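Long-range contacts in 2,4-dihydroxyhept-2-ene-1,7-dioic acid aldolase (Kordia algicida OT-1, PDB 6BDD), which binds heme b as an H-NOX protein and probably serves as a gas sensor in nitric oxide signalling: residues 66-71 against 142-147; 159-164 against 173-178; 90-95 against 154-159. One frame throughout, in Å; residues are numbered along the deposited sequence.

Helix 140-153 and the strand that follows it tie the three contacts together around the heme. Contact 1 packs the helix on helix 63-81 and sets Phe-142 and Leu-146 directly on the porphyrin. Contact 2, centred about 14 Å away, is the hairpin whose apolar side receives the same helix, with Met-147 SD 3.5 Å from Phe-174 CD2; the Phe-174 side chain stays about 7 Å from the heme, nearest atoms. Contact 3 lies where helix 140-153 ends, its centre about 16 Å from that of contact 1 and 14 Å from that of contact 2. It shares Glu-159 with contact 2, and its Met-95 side chain lies about 4 Å from the heme by nearest atoms.

Contact 1: residues 66-71 against 142-147; sequences LLLTYA and FGLGLM. With HEM (protoporphyrin IX containing Fe), chain B.
The backbone oxygen of Phe-142 is met from two directions: Leu-146 N gives it a long helical hydrogen bond, N to O 3.3 Å, and from helix 63-81 the Ala-71 methyl CB presses to 3.1 Å from the same O. That methyl is the hub of the contact, since it also rests on CD1 of the Phe-142 ring and on CA of Gly-145. A side chain at Gly-145 would run into Ala-71 CB and Leu-68 O; its absence lets the two helical segments approach to 7.2 Å between axes, crossing at -36°. With CG anti to the backbone N (chi1 -173°), Phe-142 throws its ring between helix 63-81 and the porphyrin. Through CE1 the ring meets Tyr-70 obliquely, Phe-142 CE1 to Tyr-70 CE2 3.7 Å, with the planes 44° apart. Through CD2 it reaches the heme, Phe-142 CD2 lying 3.6 Å from HEM C3D. Leu-146 divides its branches: CD2 touches the carbonyl oxygen of Ala-71, while CD1 sits 3.5 Å from HEM C4C. Away from the heme, Leu-68 CD1 packs on Leu-144 CD2 at 3.7 Å. Tyr-70 carries the packing onward, meeting Phe-9 of helix 3-27 edge-to-face. This Ala-71/Gly-145 crossing probably corresponds to the glycine hinge of H-NOX proteins, with a native alanine on one side. No hydrogen bond spans the two segments; the contact is apolar packing, and the methyl of Ala-71, which a glycine would lack, is likely to restrict movement at the hinge.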
loop_
_atom_site.group_PDB
_atom_site.type_symbol
_atom_site.label_atom_id
_atom_site.label_comp_id
_atom_site.label_asym_id
_atom_site.label_seq_id
_atom_site.Cartn_x
_atom_site.Cartn_y
_atom_site.Cartn_z
ATOM N N LEU A 66 -3.491 -4.942 -9.366
ATOM C CA LEU A 66 -2.086 -5.279 -9.163
ATOM C C LEU A 66 -1.541 -4.625 -7.899
ATOM O O LEU A 66 -0.810 -5.261 -7.130
ATOM C CB LEU A 66 -1.264 -4.863 -10.382
ATOM C CG LEU A 66 -1.531 -5.638 -11.674
ATOM C CD1 LEU A 66 -0.856 -4.961 -12.857
ATOM C CD2 LEU A 66 -1.067 -7.081 -11.540
ATOM N N LEU A 67 -1.889 -3.357 -7.668
ATOM C CA LEU A 67 -1.434 -2.671 -6.463
ATOM C C LEU A 67 -2.060 -3.274 -5.212
ATOM O O LEU A 67 -1.414 -3.341 -4.160
ATOM C CB LEU A 67 -1.756 -1.179 -6.553
ATOM C CG LEU A 67 -0.772 -0.299 -7.325
ATOM C CD1 LEU A 67 -1.252 1.142 -7.340
ATOM C CD2 LEU A 67 0.622 -0.397 -6.726
ATOM N N LEU A 68 -3.318 -3.712 -5.305
ATOM C CA LEU A 68 -3.980 -4.322 -4.156
ATOM C C LEU A 68 -3.298 -5.624 -3.761
ATOM O O LEU A 68 -2.969 -5.838 -2.588
ATOM C CB LEU A 68 -5.459 -4.560 -4.469
ATOM C CG LEU A 68 -6.415 -4.851 -3.306
ATOM C CD1 LEU A 68 -7.818 -4.404 -3.666
ATOM C CD2 LEU A 68 -6.421 -6.328 -2.927
ATOM N N THR A 69 -3.085 -6.515 -4.734
ATOM C CA THR A 69 -2.448 -7.795 -4.444
ATOM C C THR A 69 -1.037 -7.599 -3.901
ATOM O O THR A 69 -0.627 -8.286 -2.958
ATOM C CB THR A 69 -2.425 -8.665 -5.702
ATOM O OG1 THR A 69 -3.767 -8.885 -6.156
ATOM C CG2 THR A 69 -1.767 -10.005 -5.416
ATOM N N TYR A 70 -0.284 -6.661 -4.480
ATOM C CA TYR A 70 1.060 -6.390 -3.981
ATOM C C TYR A 70 1.021 -5.836 -2.563
ATOM O O TYR A 70 1.850 -6.200 -1.721
ATOM C CB TYR A 70 1.785 -5.424 -4.918
ATOM C CG TYR A 70 3.095 -4.910 -4.366
ATOM C CD1 TYR A 70 4.051 -5.783 -3.865
ATOM C CD2 TYR A 70 3.376 -3.550 -4.346
ATOM C CE1 TYR A 70 5.245 -5.318 -3.354
ATOM C CE2 TYR A 70 4.571 -3.075 -3.840
ATOM C CZ TYR A 70 5.502 -3.964 -3.347
ATOM O OH TYR A 70 6.694 -3.499 -2.841
ATOM N N ALA A 71 0.059 -4.955 -2.278
ATOM C CA ALA A 71 -0.041 -4.377 -0.943
ATOM C C ALA A 71 -0.361 -5.441 0.098
ATOM O O ALA A 71 0.186 -5.418 1.207
ATOM C CB ALA A 71 -1.102 -3.279 -0.927
ATOM N N PHE A 142 -3.160 0.513 -3.053
ATOM C CA PHE A 142 -2.074 0.078 -2.183
ATOM C C PHE A 142 -2.449 0.270 -0.719
ATOM O O PHE A 142 -2.169 -0.591 0.121
ATOM C CB PHE A 142 -0.792 0.838 -2.522
ATOM C CG PHE A 142 0.425 0.342 -1.790
ATOM C CD1 PHE A 142 1.111 -0.776 -2.236
ATOM C CD2 PHE A 142 0.886 0.998 -0.659
ATOM C CE1 PHE A 142 2.233 -1.233 -1.565
ATOM C CE2 PHE A 142 2.007 0.547 0.015
ATOM C CZ PHE A 142 2.681 -0.570 -0.438
ATOM N N GLY A 143 -3.095 1.392 -0.397
ATOM C CA GLY A 143 -3.594 1.582 0.953
ATOM C C GLY A 143 -4.731 0.643 1.300
ATOM O O GLY A 143 -4.858 0.215 2.451
ATOM N N LEU A 144 -5.568 0.306 0.315
ATOM C CA LEU A 144 -6.669 -0.621 0.561
ATOM C C LEU A 144 -6.153 -2.013 0.905
ATOM O O LEU A 144 -6.708 -2.686 1.781
ATOM C CB LEU A 144 -7.590 -0.674 -0.658
ATOM C CG LEU A 144 -8.734 -1.690 -0.614
ATOM C CD1 LEU A 144 -9.639 -1.431 0.579
ATOM C CD2 LEU A 144 -9.530 -1.660 -1.909
ATOM N N GLY A 145 -5.094 -2.460 0.227
ATOM C CA GLY A 145 -4.527 -3.761 0.539
ATOM C C GLY A 145 -3.929 -3.817 1.932
ATOM O O GLY A 145 -4.065 -4.823 2.636
ATOM N N LEU A 146 -3.256 -2.742 2.348
ATOM C CA LEU A 146 -2.726 -2.689 3.705
ATOM C C LEU A 146 -3.845 -2.618 4.738
ATOM O O LEU A 146 -3.707 -3.169 5.835
ATOM C CB LEU A 146 -1.780 -1.498 3.856
ATOM C CG LEU A 146 -0.555 -1.483 2.939
ATOM C CD1 LEU A 146 0.267 -0.223 3.161
ATOM C CD2 LEU A 146 0.299 -2.723 3.151
ATOM N N MET A 147 -4.954 -1.949 4.406
ATOM C CA MET A 147 -6.110 -1.939 5.298
ATOM C C MET A 147 -6.695 -3.335 5.454
ATOM O O MET A 147 -7.051 -3.747 6.565
ATOM C CB MET A 147 -7.177 -0.979 4.775
ATOM C CG MET A 147 -6.903 0.480 5.066
ATOM S SD MET A 147 -8.051 1.608 4.258
ATOM C CE MET A 147 -7.149 3.153 4.370
HETATM C CHA HEM B . 3.902 4.040 1.631
HETATM C CHB HEM B . 5.734 2.201 5.711
HETATM C CHC HEM B . 1.288 1.282 7.343
HETATM C CHD HEM B . -0.500 3.642 3.549
HETATM C C1A HEM B . 4.773 3.539 2.565
HETATM C C2A HEM B . 6.196 3.354 2.371
HETATM C C3A HEM B . 6.699 2.848 3.494
HETATM C C4A HEM B . 5.612 2.696 4.438
HETATM C CMA HEM B . 8.180 2.490 3.744
HETATM C CAA HEM B . 6.993 3.687 1.092
HETATM C CBA HEM B . 7.443 5.142 1.140
HETATM C CGA HEM B . 8.346 5.430 -0.030
HETATM O O1A HEM B . 8.880 6.566 -0.112
HETATM O O2A HEM B . 8.535 4.522 -0.880
HETATM C C1B HEM B . 4.687 1.748 6.472
HETATM C C2B HEM B . 4.816 0.977 7.693
HETATM C C3B HEM B . 3.579 0.716 8.143
HETATM C C4B HEM B . 2.651 1.329 7.216
HETATM C CMB HEM B . 6.175 0.556 8.301
HETATM C CAB HEM B . 3.107 -0.057 9.402
HETATM C CBB HEM B . 3.911 -0.494 10.378
HETATM C C1C HEM B . 0.422 1.788 6.413
HETATM C C2C HEM B . -1.009 1.567 6.395
HETATM C C3C HEM B . -1.499 2.223 5.332
HETATM C C4C HEM B . -0.391 2.874 4.675
HETATM C CMC HEM B . -1.753 0.706 7.442
HETATM C CAC HEM B . -2.948 2.358 4.807
HETATM C CBC HEM B . -4.014 1.897 5.456
HETATM C C1D HEM B . 0.521 3.820 2.659
HETATM C C2D HEM B . 0.354 4.086 1.249
HETATM C C3D HEM B . 1.563 4.203 0.710
HETATM C C4D HEM B . 2.537 4.005 1.770
HETATM C CMD HEM B . -0.995 4.218 0.509
HETATM C CAD HEM B . 1.843 4.486 -0.784
HETATM C CBD HEM B . 2.438 5.880 -0.964
HETATM C CGD HEM B . 1.371 6.845 -1.417
HETATM O O1D HEM B . 0.179 6.451 -1.463
HETATM O O2D HEM B . 1.713 8.015 -1.727
HETATM N NA HEM B . 4.437 3.126 3.846
HETATM N NB HEM B . 3.347 1.956 6.196
HETATM N NC HEM B . 0.781 2.595 5.347
HETATM N ND HEM B . 1.871 3.768 2.963
HETATM FE FE HEM B . 2.615 3.032 4.673
#

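Contact 2: residues 159-164 against 173-178; sequences EIILEK and KFIINK
Leu-162 and Phe-174 both turn CG anti to their own carbonyl carbons (chi1 -85° and -82°), which lays the two side chains alongside each other, pointing the same way. The leucine thereby covers one face of the phenylalanine ring: its CG stands 4.0 Å from the centroid of the Phe-174 ring in a CH-pi contact displaced toward the rim, and its CD1 is 3.5 Å from Phe-174 CE2. Ile-160 approaches the same ring at the edge, near its plane, through CG2, and that methyl also touches CG1 of Ile-176, 3.8 Å away. These four apolar residues make up the hairpin's part of the sheet face on which helix 140-153 packs, Met-147 reaching Ile-160, Phe-174 and Ile-176. The segments are the two arms of an antiparallel beta hairpin: strand 158-164 is an outermost strand of the four-stranded H-NOX sheet, and strand 171-178 lies between it and strand 128-134. Three hydrogen-bonded pairs, Glu-159 with Asn-177, Ile-161 with Ile-175 and Glu-163 with Lys-173, each supply two backbone bonds. The straightest runs from Ile-175 N to Ile-161 O, 2.8 Å with 177° at the hydrogen, and lies in the carbonyl plane. On the face bearing these pairs, the CD1 methyl of Ile-175 reaches across to the Glu-163 carboxylate, 3.5 Å from OE2. Lys-173 runs beside the same glutamate but bends at its third torsion, leaving NZ 4.5 Å from Glu-163 OE1, beyond a salt bridge. A water fills that interval, donating to Glu-163 OE1 at 2.8 Å and accepting from Lys-173 NZ. On the helix-facing side, Phe-174 touches Tyr-133, a heme-binding residue on the neighbouring strand 128-134.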
loop_
_atom_site.group_PDB
_atom_site.type_symbol
_atom_site.label_atom_id
_atom_site.label_comp_id
_atom_site.label_asym_id
_atom_site.label_seq_id
_atom_site.Cartn_x
_atom_site.Cartn_y
_atom_site.Cartn_z
ATOM N N GLU A 159 -15.740 -4.011 5.562
ATOM C CA GLU A 159 -16.177 -3.478 4.280
ATOM C C GLU A 159 -15.578 -2.086 4.120
ATOM O O GLU A 159 -15.799 -1.211 4.965
ATOM C CB GLU A 159 -17.702 -3.424 4.200
ATOM C CG GLU A 159 -18.234 -2.463 3.145
ATOM C CD GLU A 159 -19.679 -2.073 3.387
ATOM O OE1 GLU A 159 -19.938 -1.305 4.337
ATOM O OE2 GLU A 159 -20.556 -2.535 2.627
ATOM N N ILE A 160 -14.812 -1.888 3.052
ATOM C CA ILE A 160 -14.114 -0.630 2.808
ATOM C C ILE A 160 -14.558 -0.100 1.453
ATOM O O ILE A 160 -14.293 -0.723 0.418
ATOM C CB ILE A 160 -12.589 -0.804 2.864
ATOM C CG1 ILE A 160 -12.185 -1.482 4.176
ATOM C CG2 ILE A 160 -11.895 0.543 2.720
ATOM C CD1 ILE A 160 -10.705 -1.748 4.301
ATOM N N ILE A 161 -15.234 1.046 1.462
ATOM C CA ILE A 161 -15.748 1.677 0.253
ATOM C C ILE A 161 -14.856 2.860 -0.091
ATOM O O ILE A 161 -14.514 3.666 0.784
ATOM C CB ILE A 161 -17.209 2.121 0.437
ATOM C CG1 ILE A 161 -18.098 0.910 0.730
ATOM C CG2 ILE A 161 -17.705 2.870 -0.792
ATOM C CD1 ILE A 161 -19.471 1.272 1.253
ATOM N N LEU A 162 -14.475 2.965 -1.361
ATOM C CA LEU A 162 -13.613 4.034 -1.846
ATOM C C LEU A 162 -14.435 4.971 -2.721
ATOM O O LEU A 162 -15.062 4.531 -3.690
ATOM C CB LEU A 162 -12.426 3.472 -2.630
ATOM C CG LEU A 162 -11.190 3.048 -1.832
ATOM C CD1 LEU A 162 -11.475 1.822 -0.976
ATOM C CD2 LEU A 162 -10.015 2.789 -2.764
ATOM N N GLU A 163 -14.433 6.256 -2.375
ATOM C CA GLU A 163 -15.107 7.292 -3.150
ATOM C C GLU A 163 -14.052 8.284 -3.622
ATOM O O GLU A 163 -13.469 9.009 -2.809
ATOM C CB GLU A 163 -16.187 7.990 -2.325
ATOM C CG GLU A 163 -17.334 7.088 -1.905
ATOM C CD GLU A 163 -18.438 7.845 -1.195
ATOM O OE1 GLU A 163 -18.285 9.068 -0.992
ATOM O OE2 GLU A 163 -19.459 7.219 -0.840
ATOM N N LYS A 164 -13.804 8.311 -4.928
ATOM C CA LYS A 164 -12.798 9.205 -5.491
ATOM C C LYS A 164 -13.329 10.633 -5.493
ATOM O O LYS A 164 -14.294 10.944 -6.200
ATOM C CB LYS A 164 -12.424 8.759 -6.901
ATOM C CG LYS A 164 -11.729 7.409 -6.962
ATOM C CD LYS A 164 -11.400 7.022 -8.394
ATOM C CE LYS A 164 -10.780 5.635 -8.462
ATOM N NZ LYS A 164 -10.572 5.188 -9.867
ATOM N N LYS A 173 -11.925 9.253 -0.585
ATOM C CA LYS A 173 -12.564 9.094 0.715
ATOM C C LYS A 173 -12.718 7.607 1.015
ATOM O O LYS A 173 -13.364 6.878 0.251
ATOM C CB LYS A 173 -13.923 9.793 0.743
ATOM C CG LYS A 173 -14.735 9.506 1.996
ATOM C CD LYS A 173 -16.193 9.888 1.811
ATOM C CE LYS A 173 -16.511 11.202 2.502
ATOM N NZ LYS A 173 -17.935 11.270 2.935
ATOM N N PHE A 174 -12.124 7.162 2.117
ATOM C CA PHE A 174 -12.215 5.778 2.563
ATOM C C PHE A 174 -13.308 5.672 3.620
ATOM O O PHE A 174 -13.233 6.331 4.662
ATOM C CB PHE A 174 -10.881 5.298 3.137
ATOM C CG PHE A 174 -9.894 4.846 2.097
ATOM C CD1 PHE A 174 -9.162 5.770 1.368
ATOM C CD2 PHE A 174 -9.685 3.498 1.862
ATOM C CE1 PHE A 174 -8.246 5.354 0.418
ATOM C CE2 PHE A 174 -8.770 3.077 0.915
ATOM C CZ PHE A 174 -8.051 4.006 0.191
ATOM N N ILE A 175 -14.318 4.850 3.351
ATOM C CA ILE A 175 -15.376 4.557 4.311
ATOM C C ILE A 175 -15.166 3.125 4.782
ATOM O O ILE A 175 -15.404 2.172 4.030
ATOM C CB ILE A 175 -16.774 4.751 3.711
ATOM C CG1 ILE A 175 -16.975 6.208 3.289
ATOM C CG2 ILE A 175 -17.842 4.339 4.713
ATOM C CD1 ILE A 175 -17.306 6.379 1.825
ATOM N N ILE A 176 -14.717 2.972 6.025
ATOM C CA ILE A 176 -14.339 1.680 6.582
ATOM C C ILE A 176 -15.364 1.283 7.634
ATOM O O ILE A 176 -15.661 2.065 8.546
ATOM C CB ILE A 176 -12.922 1.725 7.180
ATOM C CG1 ILE A 176 -11.920 2.210 6.128
ATOM C CG2 ILE A 176 -12.526 0.360 7.712
ATOM C CD1 ILE A 176 -10.642 2.773 6.712
ATOM N N ASN A 177 -15.904 0.073 7.505
ATOM C CA ASN A 177 -16.879 -0.468 8.449
ATOM C C ASN A 177 -16.457 -1.886 8.809
ATOM O O ASN A 177 -16.524 -2.788 7.968
ATOM C CB ASN A 177 -18.290 -0.453 7.860
ATOM C CG ASN A 177 -18.842 0.949 7.702
ATOM O OD1 ASN A 177 -19.118 1.398 6.590
ATOM N ND2 ASN A 177 -19.008 1.648 8.818
ATOM N N LYS A 178 -16.024 -2.082 10.052
ATOM C CA LYS A 178 -15.600 -3.401 10.494
ATOM C C LYS A 178 -16.796 -4.337 10.616
ATOM O O LYS A 178 -17.870 -3.943 11.078
ATOM C CB LYS A 178 -14.871 -3.308 11.835
ATOM C CG LYS A 178 -14.079 -4.556 12.196
ATOM C CD LYS A 178 -13.436 -4.437 13.568
ATOM C CE LYS A 178 -14.396 -4.854 14.669
ATOM N NZ LYS A 178 -13.760 -4.786 16.014
HETATM O O HOH W 1 -19.822 9.757 1.246
#

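Contact 3: residues 90-95 against 154-159; sequences KDPIEM and FNSSAE
Phe-154 lies against main chain more than side chain: the backbone of Asp-91 passes over one face of its ring, toward the rim, with Asp-91 N 3.9 Å from Phe-154 CE1, while Lys-90 C comes up to the same CE1. CG anti to the carbonyl carbon (chi1 -67°) carries the ring toward this turn. Pro-92 crosses it at a slant, its CB 3.6 Å from Phe-154 CD2. Met-95, extended along its whole side chain, brings sulfur to the ring's edge in a Met-aromatic contact, SD 5.3 Å from the Phe-154 centroid. With an alanine here instead of Phe-154, the Met-95 sulfur would probably lose the ring at its side, and a gap would be likely to open beside the Asp-91 and Pro-92 backbone. Just beyond, Asp-91 caps the helix, its OD1 accepting from Glu-94 N at 3.1 Å and, weakly, from Ile-93 N. Across from it, Ser-156 OG lies 3.8 Å from Pro-92 CG while hydrogen-bonded to Phe-151 O. The contact thus joins two helix ends: an aspartate N-cap starting helix 92-96, and a Schellman motif closing helix 140-153 with Asn-155, at positive phi, as its C-prime residue.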
loop_
_atom_site.group_PDB
_atom_site.type_symbol
_atom_site.label_atom_id
_atom_site.label_comp_id
_atom_site.label_asym_id
_atom_site.label_seq_id
_atom_site.Cartn_x
_atom_site.Cartn_y
_atom_site.Cartn_z
ATOM N N LYS A 90 -3.881 -2.737 19.486
ATOM C CA LYS A 90 -4.718 -3.893 19.775
ATOM C C LYS A 90 -5.984 -3.926 18.929
ATOM O O LYS A 90 -6.742 -4.900 19.010
ATOM C CB LYS A 90 -5.111 -3.911 21.262
ATOM C CG LYS A 90 -3.943 -3.882 22.238
ATOM C CD LYS A 90 -3.648 -5.270 22.771
ATOM C CE LYS A 90 -2.154 -5.528 22.821
ATOM N NZ LYS A 90 -1.628 -5.788 21.449
ATOM N N ASP A 91 -6.239 -2.887 18.131
ATOM C CA ASP A 91 -7.481 -2.728 17.400
ATOM C C ASP A 91 -7.169 -2.218 16.000
ATOM O O ASP A 91 -6.356 -1.296 15.844
ATOM C CB ASP A 91 -8.421 -1.754 18.124
ATOM C CG ASP A 91 -9.762 -1.616 17.440
ATOM O OD1 ASP A 91 -9.849 -0.870 16.442
ATOM O OD2 ASP A 91 -10.736 -2.248 17.902
ATOM N N PRO A 92 -7.793 -2.793 14.968
ATOM C CA PRO A 92 -7.467 -2.358 13.599
ATOM C C PRO A 92 -7.950 -0.955 13.283
ATOM O O PRO A 92 -7.270 -0.225 12.550
ATOM C CB PRO A 92 -8.160 -3.414 12.726
ATOM C CG PRO A 92 -9.281 -3.919 13.571
ATOM C CD PRO A 92 -8.782 -3.884 14.986
ATOM N N ILE A 93 -9.110 -0.554 13.809
ATOM C CA ILE A 93 -9.605 0.798 13.568
ATOM C C ILE A 93 -8.687 1.824 14.222
ATOM O O ILE A 93 -8.389 2.873 13.638
ATOM C CB ILE A 93 -11.056 0.932 14.066
ATOM C CG1 ILE A 93 -12.008 0.143 13.162
ATOM C CG2 ILE A 93 -11.473 2.395 14.137
ATOM C CD1 ILE A 93 -12.180 0.744 11.784
ATOM N N GLU A 94 -8.218 1.534 15.438
ATOM C CA GLU A 94 -7.309 2.450 16.119
ATOM C C GLU A 94 -5.992 2.583 15.365
ATOM O O GLU A 94 -5.443 3.685 15.247
ATOM C CB GLU A 94 -7.062 1.973 17.551
ATOM C CG GLU A 94 -6.124 2.859 18.353
ATOM C CD GLU A 94 -6.740 4.204 18.688
ATOM O OE1 GLU A 94 -7.981 4.279 18.807
ATOM O OE2 GLU A 94 -5.982 5.186 18.833
ATOM N N MET A 95 -5.471 1.470 14.843
ATOM C CA MET A 95 -4.217 1.521 14.097
ATOM C C MET A 95 -4.367 2.338 12.819
ATOM O O MET A 95 -3.507 3.166 12.499
ATOM C CB MET A 95 -3.739 0.103 13.780
ATOM C CG MET A 95 -2.520 0.049 12.875
ATOM S SD MET A 95 -1.867 -1.618 12.673
ATOM C CE MET A 95 -0.622 -1.341 11.417
ATOM N N PHE A 154 -5.612 -8.625 12.959
ATOM C CA PHE A 154 -6.327 -8.652 14.226
ATOM C C PHE A 154 -7.511 -9.613 14.208
ATOM O O PHE A 154 -8.445 -9.446 14.999
ATOM C CB PHE A 154 -6.794 -7.244 14.599
ATOM C CG PHE A 154 -5.671 -6.299 14.921
ATOM C CD1 PHE A 154 -4.956 -6.428 16.101
ATOM C CD2 PHE A 154 -5.331 -5.283 14.045
ATOM C CE1 PHE A 154 -3.923 -5.561 16.399
ATOM C CE2 PHE A 154 -4.299 -4.410 14.338
ATOM C CZ PHE A 154 -3.594 -4.550 15.517
ATOM N N ASN A 155 -7.489 -10.609 13.320
ATOM C CA ASN A 155 -8.532 -11.635 13.241
ATOM C C ASN A 155 -9.910 -11.003 13.033
ATOM O O ASN A 155 -10.862 -11.261 13.770
ATOM C CB ASN A 155 -8.510 -12.530 14.486
ATOM C CG ASN A 155 -9.480 -13.694 14.392
ATOM O OD1 ASN A 155 -9.731 -14.223 13.309
ATOM N ND2 ASN A 155 -10.033 -14.095 15.531
ATOM N N SER A 156 -10.008 -10.156 12.012
ATOM C CA SER A 156 -11.257 -9.475 11.705
ATOM C C SER A 156 -11.271 -9.115 10.225
ATOM O O SER A 156 -10.314 -9.371 9.490
ATOM C CB SER A 156 -11.441 -8.235 12.585
ATOM O OG SER A 156 -10.447 -7.263 12.314
ATOM N N SER A 157 -12.379 -8.518 9.794
ATOM C CA SER A 157 -12.546 -8.090 8.415
ATOM C C SER A 157 -13.376 -6.815 8.409
ATOM O O SER A 157 -13.954 -6.422 9.425
ATOM C CB SER A 157 -13.203 -9.181 7.563
ATOM O OG SER A 157 -14.484 -9.514 8.069
ATOM N N ALA A 158 -13.435 -6.169 7.247
ATOM C CA ALA A 158 -14.155 -4.911 7.137
ATOM C C ALA A 158 -14.605 -4.691 5.703
ATOM O O ALA A 158 -13.951 -5.129 4.752
ATOM C CB ALA A 158 -13.295 -3.730 7.598
ATOM N N GLU A 159 -15.740 -4.011 5.562
ATOM C CA GLU A 159 -16.177 -3.478 4.280
ATOM C C GLU A 159 -15.578 -2.086 4.120
ATOM O O GLU A 159 -15.799 -1.211 4.965
ATOM C CB GLU A 159 -17.702 -3.424 4.200
ATOM C CG GLU A 159 -18.234 -2.463 3.145
ATOM C CD GLU A 159 -19.679 -2.073 3.387
ATOM O OE1 GLU A 159 -19.938 -1.305 4.337
ATOM O OE2 GLU A 159 -20.556 -2.535 2.627
#